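Local coordinates for soluble lytic murein transglycosylase (Pseudomonas aeruginosa, PDB 5OHU), which probably acts as a lytic transglycosylase, cleaving the glycan strands of peptidoglycan in exolytic and endolytic turnover of the bacterial cell wall, at residues G133-Q136 with G140-A143; E150-V155 with D164-L169; L100-L105 with W112-N117; E83-E88 with P93-L98. All blocks are in the same frame, centred on the assembly; numbering follows the deposited sequence.

In the fold
All four contacts join consecutive helices in the N-terminal part of a predominantly helical chain, and they follow one another along the sequence as 4, 3, 1 and 2. Interactions 4 and 3 share helix 95-108, interactions 1 and 2 share helix 142-153, and Tyr-135 packs on Trp-112 and Val-116 to join the two pairs. Chemistry follows depth. Interactions 2 and 3 are buried and depend on aromatic and aliphatic side chains, with no hydrogen bond across either. Interaction 4 is partly buried and equally apolar where its helices meet, although Arg-84, exposed on helix 79-88, binds a phosphate ion. Interaction 1, at the surface, turns on a backbone hydrogen bond and two glutamines.

Interaction 1 of 4, residues G133-Q136 with G140-A143; sequences GQYQ and GQKA
The carbonyl oxygen of Gln-136 receives the backbone N-H of Gln-141 at 3.0 Å (N to O). This bond closes the tight turn between helix 126-138 and helix 142-153, and its 6→1 spacing is consistent with the longer bond of a Schellman motif; Gly-140, with its positive phi of 67°, fits that reading. It is somewhat bent, 144° at the hydrogen. Gln-141 is also the N-cap residue of the next helix, so the residue whose N-H closes the turn also caps the start of the second helix. Its side chain turns back over the turn: CB packs against Gln-136 CB at 3.6 Å, and beyond CG the chain extends past the side chain of Gln-136. The two amides are steeply turned against each other, with Gln-141 NE2 3.5 Å from Gln-136 OE1. The NE2 of Gln-136 is hydrogen-bonded to Thr-148 OG1 of helix 142-153, which helps fix the rotation of that amide. A phosphate ion, probably from the crystallisation liquor, lies about 3 Å from the nearest side-chain atom of Gln-141. A torsion of 167° about CA-CB sends the ring of Tyr-135 beside its own carbonyl carbon, where His-139 stacks on it. Gln-141 OE1 sits at the edge of the tyrosine ring, 4.0 Å from Tyr-135 CE2, with amide and ring nearly perpendicular.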
loop_
_atom_site.group_PDB
_atom_site.type_symbol
_atom_site.label_atom_id
_atom_site.label_comp_id
_atom_site.label_asym_id
_atom_site.label_seq_id
_atom_site.Cartn_x
_atom_site.Cartn_y
_atom_site.Cartn_z
ATOM N N GLY A 133 -15.671 -25.017 2.843
ATOM C CA GLY A 133 -16.115 -25.417 4.171
ATOM C C GLY A 133 -17.342 -26.311 4.133
ATOM O O GLY A 133 -17.422 -27.304 4.861
ATOM N N GLN A 134 -18.311 -25.978 3.276
ATOM C CA GLN A 134 -19.471 -26.847 3.099
ATOM C C GLN A 134 -19.042 -28.238 2.651
ATOM O O GLN A 134 -19.537 -29.252 3.163
ATOM C CB GLN A 134 -20.453 -26.246 2.083
ATOM C CG GLN A 134 -21.197 -24.993 2.558
ATOM C CD GLN A 134 -22.112 -24.389 1.486
ATOM O OE1 GLN A 134 -22.143 -23.169 1.300
ATOM N NE2 GLN A 134 -22.846 -25.240 0.770
ATOM N N TYR A 135 -18.115 -28.309 1.699
ATOM C CA TYR A 135 -17.617 -29.612 1.277
ATOM C C TYR A 135 -17.037 -30.382 2.461
ATOM O O TYR A 135 -17.274 -31.588 2.612
ATOM C CB TYR A 135 -16.559 -29.452 0.188
ATOM C CG TYR A 135 -15.792 -30.730 -0.062
ATOM C CD1 TYR A 135 -16.269 -31.675 -0.968
ATOM C CD2 TYR A 135 -14.620 -31.009 0.620
ATOM C CE1 TYR A 135 -15.596 -32.846 -1.187
ATOM C CE2 TYR A 135 -13.926 -32.185 0.401
ATOM C CZ TYR A 135 -14.425 -33.096 -0.495
ATOM O OH TYR A 135 -13.761 -34.266 -0.743
ATOM N N GLN A 136 -16.226 -29.713 3.283
ATOM C CA GLN A 136 -15.642 -30.398 4.429
ATOM C C GLN A 136 -16.722 -30.889 5.385
ATOM O O GLN A 136 -16.647 -32.020 5.872
ATOM C CB GLN A 136 -14.645 -29.489 5.150
ATOM C CG GLN A 136 -13.471 -29.092 4.284
ATOM C CD GLN A 136 -12.579 -28.053 4.920
ATOM O OE1 GLN A 136 -11.361 -28.226 4.966
ATOM N NE2 GLN A 136 -13.172 -26.962 5.411
ATOM N N GLY A 140 -16.976 -35.757 5.701
ATOM C CA GLY A 140 -16.149 -36.336 6.745
ATOM C C GLY A 140 -14.945 -35.518 7.161
ATOM O O GLY A 140 -13.961 -36.080 7.649
ATOM N N GLN A 141 -14.993 -34.202 6.980
ATOM C CA GLN A 141 -13.925 -33.332 7.448
ATOM C C GLN A 141 -14.505 -32.297 8.402
ATOM O O GLN A 141 -14.304 -31.090 8.219
ATOM C CB GLN A 141 -13.224 -32.659 6.268
ATOM C CG GLN A 141 -11.987 -33.378 5.770
ATOM C CD GLN A 141 -11.283 -32.617 4.660
ATOM O OE1 GLN A 141 -11.494 -32.889 3.484
ATOM N NE2 GLN A 141 -10.446 -31.652 5.032
ATOM N N LYS A 142 -15.231 -32.763 9.421
ATOM C CA LYS A 142 -15.977 -31.849 10.283
ATOM C C LYS A 142 -15.044 -30.958 11.084
ATOM O O LYS A 142 -15.268 -29.748 11.197
ATOM C CB LYS A 142 -16.894 -32.632 11.218
ATOM C CG LYS A 142 -18.048 -33.259 10.499
ATOM C CD LYS A 142 -19.234 -33.419 11.394
ATOM C CE LYS A 142 -20.452 -33.801 10.575
ATOM N NZ LYS A 142 -20.873 -32.673 9.699
ATOM N N ALA A 143 -13.998 -31.543 11.660
ATOM C CA ALA A 143 -13.067 -30.751 12.447
ATOM C C ALA A 143 -12.447 -29.652 11.603
ATOM O O ALA A 143 -12.343 -28.504 12.045
ATOM C CB ALA A 143 -11.991 -31.653 13.051
#

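Interaction 2 of 4, residues E150-V155 with D164-L169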
loop_
_atom_site.group_PDB
_atom_site.type_symbol
_atom_site.label_atom_id
_atom_site.label_comp_id
_atom_site.label_asym_id
_atom_site.label_seq_id
_atom_site.Cartn_x
_atom_site.Cartn_y
_atom_site.Cartn_z
ATOM N N GLU A 150 -15.241 -21.081 11.479
ATOM C CA GLU A 150 -14.882 -20.087 12.485
ATOM C C GLU A 150 -13.987 -19.010 11.896
ATOM O O GLU A 150 -14.200 -17.817 12.137
ATOM C CB GLU A 150 -14.201 -20.763 13.670
ATOM C CG GLU A 150 -13.964 -19.843 14.848
ATOM C CD GLU A 150 -13.802 -20.606 16.141
ATOM O OE1 GLU A 150 -14.596 -21.539 16.389
ATOM O OE2 GLU A 150 -12.876 -20.277 16.907
ATOM N N ARG A 151 -12.997 -19.411 11.098
ATOM C CA ARG A 151 -12.106 -18.437 10.469
ATOM C C ARG A 151 -12.872 -17.490 9.545
ATOM O O ARG A 151 -12.603 -16.284 9.508
ATOM C CB ARG A 151 -11.004 -19.166 9.697
ATOM C CG ARG A 151 -10.019 -18.244 8.994
ATOM C CD ARG A 151 -9.040 -19.019 8.110
ATOM N NE ARG A 151 -9.694 -19.680 6.976
ATOM C CZ ARG A 151 -9.899 -19.117 5.785
ATOM N NH1 ARG A 151 -9.509 -17.867 5.551
ATOM N NH2 ARG A 151 -10.499 -19.808 4.820
ATOM N N LEU A 152 -13.807 -18.019 8.764
ATOM C CA LEU A 152 -14.609 -17.140 7.927
ATOM C C LEU A 152 -15.647 -16.386 8.736
ATOM O O LEU A 152 -16.121 -15.337 8.285
ATOM C CB LEU A 152 -15.296 -17.936 6.815
ATOM C CG LEU A 152 -14.273 -18.434 5.796
ATOM C CD1 LEU A 152 -14.783 -19.706 5.110
ATOM C CD2 LEU A 152 -13.996 -17.338 4.802
ATOM N N TRP A 153 -16.021 -16.912 9.904
ATOM C CA TRP A 153 -17.016 -16.252 10.735
ATOM C C TRP A 153 -16.401 -15.080 11.486
ATOM O O TRP A 153 -17.052 -14.042 11.652
ATOM C CB TRP A 153 -17.642 -17.256 11.713
ATOM C CG TRP A 153 -18.471 -16.599 12.780
ATOM C CD1 TRP A 153 -18.076 -16.262 14.049
ATOM C CD2 TRP A 153 -19.837 -16.182 12.661
ATOM N NE1 TRP A 153 -19.110 -15.667 14.723
ATOM C CE2 TRP A 153 -20.204 -15.600 13.896
ATOM C CE3 TRP A 153 -20.783 -16.236 11.626
ATOM C CZ2 TRP A 153 -21.467 -15.065 14.122
ATOM C CZ3 TRP A 153 -22.034 -15.710 11.844
ATOM C CH2 TRP A 153 -22.373 -15.134 13.088
ATOM N N LEU A 154 -15.137 -15.211 11.911
ATOM C CA LEU A 154 -14.495 -14.190 12.747
ATOM C C LEU A 154 -13.937 -13.080 11.863
ATOM O O LEU A 154 -12.727 -12.881 11.728
ATOM C CB LEU A 154 -13.415 -14.808 13.623
ATOM C CG LEU A 154 -14.064 -15.485 14.833
ATOM C CD1 LEU A 154 -13.049 -16.264 15.670
ATOM C CD2 LEU A 154 -14.809 -14.439 15.648
ATOM N N VAL A 155 -14.867 -12.333 11.277
ATOM C CA VAL A 155 -14.572 -11.298 10.308
ATOM C C VAL A 155 -15.584 -10.181 10.522
ATOM O O VAL A 155 -16.778 -10.440 10.704
ATOM C CB VAL A 155 -14.639 -11.840 8.857
ATOM C CG1 VAL A 155 -14.527 -10.716 7.884
ATOM C CG2 VAL A 155 -13.515 -12.863 8.575
ATOM N N ASP A 164 -23.160 -17.629 4.519
ATOM C CA ASP A 164 -24.388 -17.763 5.297
ATOM C C ASP A 164 -24.849 -19.216 5.356
ATOM O O ASP A 164 -25.274 -19.705 6.410
ATOM C CB ASP A 164 -25.481 -16.879 4.702
ATOM C CG ASP A 164 -26.400 -16.326 5.750
ATOM O OD1 ASP A 164 -26.000 -15.354 6.422
ATOM O OD2 ASP A 164 -27.510 -16.876 5.915
ATOM N N THR A 165 -24.737 -19.934 4.240
ATOM C CA THR A 165 -25.082 -21.353 4.234
ATOM C C THR A 165 -24.146 -22.150 5.140
ATOM O O THR A 165 -24.585 -22.996 5.928
ATOM C CB THR A 165 -25.023 -21.876 2.804
ATOM O OG1 THR A 165 -26.111 -21.321 2.066
ATOM C CG2 THR A 165 -25.100 -23.401 2.783
ATOM N N LEU A 166 -22.843 -21.890 5.035
ATOM C CA LEU A 166 -21.869 -22.559 5.891
ATOM C C LEU A 166 -22.147 -22.270 7.358
ATOM O O LEU A 166 -22.199 -23.190 8.186
ATOM C CB LEU A 166 -20.460 -22.100 5.519
ATOM C CG LEU A 166 -19.310 -22.683 6.342
ATOM C CD1 LEU A 166 -19.192 -24.189 6.108
ATOM C CD2 LEU A 166 -18.013 -21.989 5.984
ATOM N N PHE A 167 -22.319 -20.986 7.694
ATOM C CA PHE A 167 -22.606 -20.607 9.072
ATOM C C PHE A 167 -23.869 -21.300 9.559
ATOM O O PHE A 167 -23.917 -21.779 10.694
ATOM C CB PHE A 167 -22.763 -19.085 9.195
ATOM C CG PHE A 167 -21.536 -18.298 8.782
ATOM C CD1 PHE A 167 -20.267 -18.887 8.783
ATOM C CD2 PHE A 167 -21.667 -16.960 8.384
ATOM C CE1 PHE A 167 -19.147 -18.164 8.397
ATOM C CE2 PHE A 167 -20.569 -16.226 8.013
ATOM C CZ PHE A 167 -19.287 -16.825 8.016
ATOM N N GLY A 168 -24.902 -21.352 8.703
ATOM C CA GLY A 168 -26.100 -22.117 9.020
ATOM C C GLY A 168 -25.810 -23.570 9.353
ATOM O O GLY A 168 -26.339 -24.116 10.326
ATOM N N LEU A 169 -24.991 -24.234 8.535
ATOM C CA LEU A 169 -24.644 -25.619 8.847
ATOM C C LEU A 169 -23.877 -25.696 10.153
ATOM O O LEU A 169 -24.116 -26.582 10.983
ATOM C CB LEU A 169 -23.817 -26.230 7.725
ATOM C CG LEU A 169 -24.551 -26.376 6.406
ATOM C CD1 LEU A 169 -23.540 -26.757 5.330
ATOM C CD2 LEU A 169 -25.649 -27.427 6.540
#
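One face of the Phe-167 ring carries the edge of Trp-153, whose CE3 stands almost over the ring centre, 3.4 Å from Phe-167 CD2. At the rim of the phenylalanine, near its plane, lies the carbonyl oxygen of Leu-152, 3.5 Å from Phe-167 CZ. The pair is a T-shaped stack, its planes at 89° and the centroid of the tryptophan's six-membered ring 4.9 Å from that of Phe-167. With chi1 at -60°, Phe-167 points CG opposite its carbonyl carbon and sends the ring across to the end of the preceding helix. Trp-153 CB also rests on the ring, 3.8 Å from Phe-167 CE1. Beside the aromatics, Leu-152 CD1 meets Leu-166 CD2 at 4.1 Å, the two side chains crossing at about a right angle. Trp-153 NE1 bonds to Lys-180 O, and Leu-152 O to Gln-159 NE2. Helices 142-153 and 161-172 thus form a helical hairpin with helix 126-138 behind Leu-152, near the Cys-130 to Cys-163 disulfide, while Arg-184 of helix 178-190 makes a cation-pi contact with Trp-153 and also touches Phe-167.

Interaction 3 of 4, residues L100-L105 with W112-N117; sequences LRWLRL and WKTFVN
A chi1 of -80° and a chi2 of -82° fold Leu-103 so that CD1 reaches Phe-115, whose own chi1 of 179° lays its ring back toward helix 95-108. The two side chains cross at about a right angle, and Leu-103 CD1 comes within 3.3 Å of Phe-115 CD2. The same methyl lies 3.2 Å from Phe-115 O, unusually short and perhaps a detail of the model. In return, Leu-103 O sits at the edge of the phenylalanine ring, in its plane and 3.4 Å from Phe-115 CD2. Next to this pair, Thr-114 CG2 packs against Trp-102 CH2 at 3.5 Å; its OG1 is turned aside to bond with Asp-111 OD1, which presents the methyl to the indole. These contacts close a helical hairpin in which helix 112-118 folds back on helix 95-108, with Leu-128 and Leu-131 of helix 126-138 packing onto Leu-103 and Phe-115 respectively. No hydrogen bond or ion pair joins the two segments, so the direct contact between them is one of apolar packing.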
loop_
_atom_site.group_PDB
_atom_site.type_symbol
_atom_site.label_atom_id
_atom_site.label_comp_id
_atom_site.label_asym_id
_atom_site.label_seq_id
_atom_site.Cartn_x
_atom_site.Cartn_y
_atom_site.Cartn_z
ATOM N N LEU A 100 -14.050 -19.055 -10.586
ATOM C CA LEU A 100 -15.093 -18.689 -9.637
ATOM C C LEU A 100 -16.467 -19.100 -10.149
ATOM O O LEU A 100 -17.225 -19.795 -9.456
ATOM C CB LEU A 100 -15.047 -17.183 -9.376
ATOM C CG LEU A 100 -16.188 -16.623 -8.542
ATOM C CD1 LEU A 100 -16.143 -17.191 -7.147
ATOM C CD2 LEU A 100 -16.120 -15.084 -8.519
ATOM N N ARG A 101 -16.785 -18.704 -11.379
ATOM C CA ARG A 101 -18.091 -18.999 -11.961
ATOM C C ARG A 101 -18.316 -20.497 -12.128
ATOM O O ARG A 101 -19.381 -21.019 -11.786
ATOM C CB ARG A 101 -18.202 -18.305 -13.307
ATOM C CG ARG A 101 -18.659 -16.914 -13.179
ATOM C CD ARG A 101 -18.181 -16.108 -14.326
ATOM N NE ARG A 101 -18.416 -14.705 -14.027
ATOM C CZ ARG A 101 -17.999 -13.704 -14.779
ATOM N NH1 ARG A 101 -17.301 -13.966 -15.870
ATOM N NH2 ARG A 101 -18.269 -12.461 -14.409
ATOM N N TRP A 102 -17.325 -21.203 -12.658
ATOM C CA TRP A 102 -17.473 -22.641 -12.844
ATOM C C TRP A 102 -17.601 -23.371 -11.507
ATOM O O TRP A 102 -18.516 -24.183 -11.322
ATOM C CB TRP A 102 -16.301 -23.172 -13.647
ATOM C CG TRP A 102 -16.466 -24.561 -14.051
ATOM C CD1 TRP A 102 -17.547 -25.113 -14.661
ATOM C CD2 TRP A 102 -15.514 -25.612 -13.882
ATOM N NE1 TRP A 102 -17.333 -26.452 -14.872
ATOM C CE2 TRP A 102 -16.086 -26.780 -14.411
ATOM C CE3 TRP A 102 -14.234 -25.676 -13.324
ATOM C CZ2 TRP A 102 -15.421 -28.003 -14.410
ATOM C CZ3 TRP A 102 -13.573 -26.880 -13.330
ATOM C CH2 TRP A 102 -14.164 -28.030 -13.872
ATOM N N LEU A 103 -16.700 -23.087 -10.553
ATOM C CA LEU A 103 -16.756 -23.769 -9.255
ATOM C C LEU A 103 -18.093 -23.526 -8.562
ATOM O O LEU A 103 -18.625 -24.416 -7.887
ATOM C CB LEU A 103 -15.591 -23.332 -8.353
ATOM C CG LEU A 103 -14.181 -23.947 -8.549
ATOM C CD1 LEU A 103 -14.045 -25.289 -7.878
ATOM C CD2 LEU A 103 -13.872 -24.159 -10.014
ATOM N N ARG A 104 -18.653 -22.330 -8.732
ATOM C CA ARG A 104 -20.003 -22.042 -8.253
ATOM C C ARG A 104 -21.024 -22.999 -8.873
ATOM O O ARG A 104 -21.810 -23.648 -8.164
ATOM C CB ARG A 104 -20.319 -20.584 -8.584
ATOM C CG ARG A 104 -21.483 -19.955 -7.909
ATOM C CD ARG A 104 -21.730 -18.575 -8.535
ATOM N NE ARG A 104 -20.897 -17.514 -7.975
ATOM C CZ ARG A 104 -20.404 -16.497 -8.682
ATOM N NH1 ARG A 104 -20.629 -16.418 -9.991
ATOM N NH2 ARG A 104 -19.679 -15.559 -8.086
ATOM N N LEU A 105 -21.009 -23.127 -10.204
ATOM C CA LEU A 105 -21.850 -24.127 -10.856
ATOM C C LEU A 105 -21.609 -25.527 -10.292
ATOM O O LEU A 105 -22.562 -26.252 -9.975
ATOM C CB LEU A 105 -21.611 -24.113 -12.363
ATOM C CG LEU A 105 -22.118 -22.866 -13.100
ATOM C CD1 LEU A 105 -21.778 -22.967 -14.578
ATOM C CD2 LEU A 105 -23.625 -22.664 -12.906
ATOM N N TRP A 112 -19.102 -32.308 -6.326
ATOM C CA TRP A 112 -18.107 -31.994 -5.304
ATOM C C TRP A 112 -16.733 -32.548 -5.643
ATOM O O TRP A 112 -15.730 -31.933 -5.277
ATOM C CB TRP A 112 -18.551 -32.499 -3.933
ATOM C CG TRP A 112 -19.664 -31.664 -3.374
ATOM C CD1 TRP A 112 -20.959 -32.042 -3.199
ATOM C CD2 TRP A 112 -19.590 -30.285 -2.972
ATOM N NE1 TRP A 112 -21.695 -30.994 -2.699
ATOM C CE2 TRP A 112 -20.881 -29.903 -2.551
ATOM C CE3 TRP A 112 -18.556 -29.344 -2.915
ATOM C CZ2 TRP A 112 -21.167 -28.624 -2.071
ATOM C CZ3 TRP A 112 -18.842 -28.065 -2.450
ATOM C CH2 TRP A 112 -20.134 -27.717 -2.024
ATOM N N LYS A 113 -16.661 -33.673 -6.358
ATOM C CA LYS A 113 -15.361 -34.231 -6.714
ATOM C C LYS A 113 -14.607 -33.317 -7.672
ATOM O O LYS A 113 -13.388 -33.143 -7.544
ATOM C CB LYS A 113 -15.525 -35.623 -7.325
ATOM C CG LYS A 113 -15.896 -36.709 -6.325
ATOM C CD LYS A 113 -15.952 -38.079 -7.002
ATOM C CE LYS A 113 -16.125 -39.215 -6.003
ATOM N NZ LYS A 113 -17.559 -39.476 -5.689
ATOM N N THR A 114 -15.312 -32.729 -8.632
ATOM C CA THR A 114 -14.691 -31.785 -9.551
ATOM C C THR A 114 -14.403 -30.451 -8.867
ATOM O O THR A 114 -13.387 -29.813 -9.146
ATOM C CB THR A 114 -15.598 -31.579 -10.764
ATOM O OG1 THR A 114 -15.994 -32.857 -11.282
ATOM C CG2 THR A 114 -14.878 -30.791 -11.838
ATOM N N PHE A 115 -15.296 -30.014 -7.980
ATOM C CA PHE A 115 -15.049 -28.797 -7.215
ATOM C C PHE A 115 -13.721 -28.875 -6.465
ATOM O O PHE A 115 -12.879 -27.982 -6.596
ATOM C CB PHE A 115 -16.195 -28.537 -6.241
ATOM C CG PHE A 115 -16.005 -27.307 -5.393
ATOM C CD1 PHE A 115 -15.354 -27.379 -4.174
ATOM C CD2 PHE A 115 -16.511 -26.084 -5.802
ATOM C CE1 PHE A 115 -15.170 -26.240 -3.388
ATOM C CE2 PHE A 115 -16.339 -24.948 -5.035
ATOM C CZ PHE A 115 -15.676 -25.023 -3.814
ATOM N N VAL A 116 -13.510 -29.941 -5.678
ATOM C CA VAL A 116 -12.290 -29.966 -4.878
ATOM C C VAL A 116 -11.061 -30.187 -5.731
ATOM O O VAL A 116 -9.962 -29.812 -5.315
ATOM C CB VAL A 116 -12.296 -30.996 -3.727
ATOM C CG1 VAL A 116 -13.307 -30.612 -2.668
ATOM C CG2 VAL A 116 -12.471 -32.449 -4.216
ATOM N N ASN A 117 -11.194 -30.775 -6.912
ATOM C CA ASN A 117 -10.015 -30.900 -7.755
ATOM C C ASN A 117 -9.515 -29.532 -8.193
ATOM O O ASN A 117 -8.325 -29.365 -8.466
ATOM C CB ASN A 117 -10.314 -31.763 -8.983
ATOM C CG ASN A 117 -10.335 -33.243 -8.670
ATOM O OD1 ASN A 117 -9.968 -33.664 -7.571
ATOM N ND2 ASN A 117 -10.745 -34.051 -9.651
#

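Interaction 4 of 4, residues E83-E88 with P93-L98; sequences ERFLTE and PQIGWL. With PO4 (phosphate ion), chain C.
A helical hairpin brings Phe-85 and Leu-86, near the end of helix 79-88, against Ile-95 and Leu-98 in the first turn of helix 95-108. Phe-85 presents its edge to Ile-95, whose CD1 lies near the ring plane, 3.6 Å from Phe-85 CE1. Leu-98 CD2 approaches Phe-85 CD1 at 3.6 Å. Leu-86 CD2 wedges between the same two partners, 3.5 Å from Ile-95 CG1 and 3.9 Å from Leu-98 CD2. This hairpin belongs to the run of paired helices in the N-terminal region; helix 62-72 touches Phe-85 through Ala-66, while Pro-93 in the connection reaches Arg-427, Glu-428 and His-431 of the distant helix 422-433. On the outer side of helix 79-88, Arg-84 extends to a phosphate ion, probably from the crystallisation liquor, and Arg-84 NE donates to its O2 at 2.9 Å. Glu-88 OE2 lies above one face of the guanidinium, toward its rim, a long pairing of charges only, 3.9 Å from Arg-84 NE. Within the helix, Thr-87 OG1 donates to Glu-83 O at 2.7 Å from above the carbonyl plane.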
loop_
_atom_site.group_PDB
_atom_site.type_symbol
_atom_site.label_atom_id
_atom_site.label_comp_id
_atom_site.label_asym_id
_atom_site.label_seq_id
_atom_site.Cartn_x
_atom_site.Cartn_y
_atom_site.Cartn_z
ATOM N N GLU A 83 -12.247 -27.991 -18.143
ATOM C CA GLU A 83 -10.974 -28.463 -17.614
ATOM C C GLU A 83 -9.872 -28.271 -18.639
ATOM O O GLU A 83 -8.777 -27.785 -18.318
ATOM C CB GLU A 83 -11.088 -29.930 -17.222
ATOM C CG GLU A 83 -11.845 -30.147 -15.932
ATOM C CD GLU A 83 -12.160 -31.605 -15.694
ATOM O OE1 GLU A 83 -11.819 -32.433 -16.569
ATOM O OE2 GLU A 83 -12.751 -31.924 -14.634
ATOM N N ARG A 84 -10.175 -28.602 -19.892
ATOM C CA ARG A 84 -9.224 -28.396 -20.973
ATOM C C ARG A 84 -8.835 -26.927 -21.101
ATOM O O ARG A 84 -7.654 -26.605 -21.269
ATOM C CB ARG A 84 -9.810 -28.921 -22.276
ATOM C CG ARG A 84 -8.993 -28.594 -23.496
ATOM C CD ARG A 84 -9.641 -29.218 -24.707
ATOM N NE ARG A 84 -8.837 -28.959 -25.887
ATOM C CZ ARG A 84 -9.046 -27.944 -26.713
ATOM N NH1 ARG A 84 -10.053 -27.129 -26.453
ATOM N NH2 ARG A 84 -8.259 -27.754 -27.780
ATOM N N PHE A 85 -9.801 -26.016 -21.005
ATOM C CA PHE A 85 -9.459 -24.605 -21.115
ATOM C C PHE A 85 -8.599 -24.142 -19.942
ATOM O O PHE A 85 -7.626 -23.400 -20.128
ATOM C CB PHE A 85 -10.720 -23.764 -21.210
ATOM C CG PHE A 85 -10.447 -22.336 -21.557
ATOM C CD1 PHE A 85 -10.216 -21.396 -20.564
ATOM C CD2 PHE A 85 -10.388 -21.941 -22.880
ATOM C CE1 PHE A 85 -9.953 -20.069 -20.885
ATOM C CE2 PHE A 85 -10.138 -20.628 -23.217
ATOM C CZ PHE A 85 -9.917 -19.687 -22.221
ATOM N N LEU A 86 -8.950 -24.551 -18.722
ATOM C CA LEU A 86 -8.131 -24.177 -17.578
ATOM C C LEU A 86 -6.776 -24.869 -17.611
ATOM O O LEU A 86 -5.787 -24.323 -17.107
ATOM C CB LEU A 86 -8.859 -24.501 -16.279
ATOM C CG LEU A 86 -10.200 -23.796 -16.095
ATOM C CD1 LEU A 86 -10.966 -24.495 -14.998
ATOM C CD2 LEU A 86 -9.994 -22.326 -15.752
ATOM N N THR A 87 -6.722 -26.066 -18.197
ATOM C CA THR A 87 -5.466 -26.793 -18.325
ATOM C C THR A 87 -4.482 -26.058 -19.217
ATOM O O THR A 87 -3.292 -25.983 -18.903
ATOM C CB THR A 87 -5.737 -28.189 -18.882
ATOM O OG1 THR A 87 -6.379 -28.964 -17.872
ATOM C CG2 THR A 87 -4.447 -28.886 -19.353
ATOM N N GLU A 88 -4.956 -25.509 -20.327
ATOM C CA GLU A 88 -4.075 -24.967 -21.355
ATOM C C GLU A 88 -3.996 -23.450 -21.355
ATOM O O GLU A 88 -3.130 -22.891 -22.034
ATOM C CB GLU A 88 -4.538 -25.467 -22.724
ATOM C CG GLU A 88 -4.961 -26.918 -22.624
ATOM C CD GLU A 88 -5.215 -27.604 -23.944
ATOM O OE1 GLU A 88 -5.000 -28.833 -23.973
ATOM O OE2 GLU A 88 -5.616 -26.942 -24.936
ATOM N N PRO A 93 -4.846 -13.544 -17.402
ATOM C CA PRO A 93 -5.032 -12.761 -16.166
ATOM C C PRO A 93 -6.394 -12.963 -15.540
ATOM O O PRO A 93 -6.513 -12.941 -14.309
ATOM C CB PRO A 93 -4.845 -11.306 -16.631
ATOM C CG PRO A 93 -4.070 -11.409 -17.928
ATOM C CD PRO A 93 -4.556 -12.694 -18.572
ATOM N N GLN A 94 -7.428 -13.170 -16.353
ATOM C CA GLN A 94 -8.801 -13.237 -15.870
ATOM C C GLN A 94 -9.274 -14.662 -15.582
ATOM O O GLN A 94 -10.455 -14.855 -15.276
ATOM C CB GLN A 94 -9.743 -12.571 -16.879
ATOM C CG GLN A 94 -9.926 -13.335 -18.173
ATOM C CD GLN A 94 -8.863 -13.012 -19.217
ATOM O OE1 GLN A 94 -7.734 -12.650 -18.886
ATOM N NE2 GLN A 94 -9.235 -13.118 -20.487
ATOM N N ILE A 95 -8.384 -15.660 -15.659
ATOM C CA ILE A 95 -8.809 -17.047 -15.528
ATOM C C ILE A 95 -9.442 -17.320 -14.169
ATOM O O ILE A 95 -10.244 -18.248 -14.038
ATOM C CB ILE A 95 -7.620 -18.004 -15.788
ATOM C CG1 ILE A 95 -8.136 -19.357 -16.248
ATOM C CG2 ILE A 95 -6.789 -18.214 -14.535
ATOM C CD1 ILE A 95 -8.867 -19.290 -17.564
ATOM N N GLY A 96 -9.115 -16.528 -13.144
ATOM C CA GLY A 96 -9.748 -16.725 -11.852
ATOM C C GLY A 96 -11.246 -16.455 -11.856
ATOM O O GLY A 96 -12.001 -17.107 -11.124
ATOM N N TRP A 97 -11.700 -15.491 -12.658
ATOM C CA TRP A 97 -13.140 -15.250 -12.755
ATOM C C TRP A 97 -13.842 -16.450 -13.366
ATOM O O TRP A 97 -14.930 -16.837 -12.922
ATOM C CB TRP A 97 -13.418 -13.984 -13.575
ATOM C CG TRP A 97 -12.851 -12.774 -12.921
ATOM C CD1 TRP A 97 -11.781 -12.041 -13.347
ATOM C CD2 TRP A 97 -13.281 -12.179 -11.690
ATOM N NE1 TRP A 97 -11.531 -11.014 -12.472
ATOM C CE2 TRP A 97 -12.434 -11.077 -11.443
ATOM C CE3 TRP A 97 -14.306 -12.459 -10.781
ATOM C CZ2 TRP A 97 -12.580 -10.256 -10.322
ATOM C CZ3 TRP A 97 -14.451 -11.638 -9.665
ATOM C CH2 TRP A 97 -13.590 -10.552 -9.449
ATOM N N LEU A 98 -13.223 -17.066 -14.371
ATOM C CA LEU A 98 -13.786 -18.280 -14.937
ATOM C C LEU A 98 -13.849 -19.390 -13.896
ATOM O O LEU A 98 -14.827 -20.147 -13.850
ATOM C CB LEU A 98 -12.973 -18.720 -16.158
ATOM C CG LEU A 98 -13.313 -20.088 -16.775
ATOM C CD1 LEU A 98 -14.792 -20.204 -17.112
ATOM C CD2 LEU A 98 -12.458 -20.383 -18.000
HETATM P P PO4 C . -5.487 -29.759 -27.126
HETATM O O1 PO4 C . -5.948 -28.416 -27.618
HETATM O O2 PO4 C . -6.143 -30.053 -25.807
HETATM O O3 PO4 C . -3.985 -29.766 -26.973
HETATM O O4 PO4 C . -5.940 -30.794 -28.113
#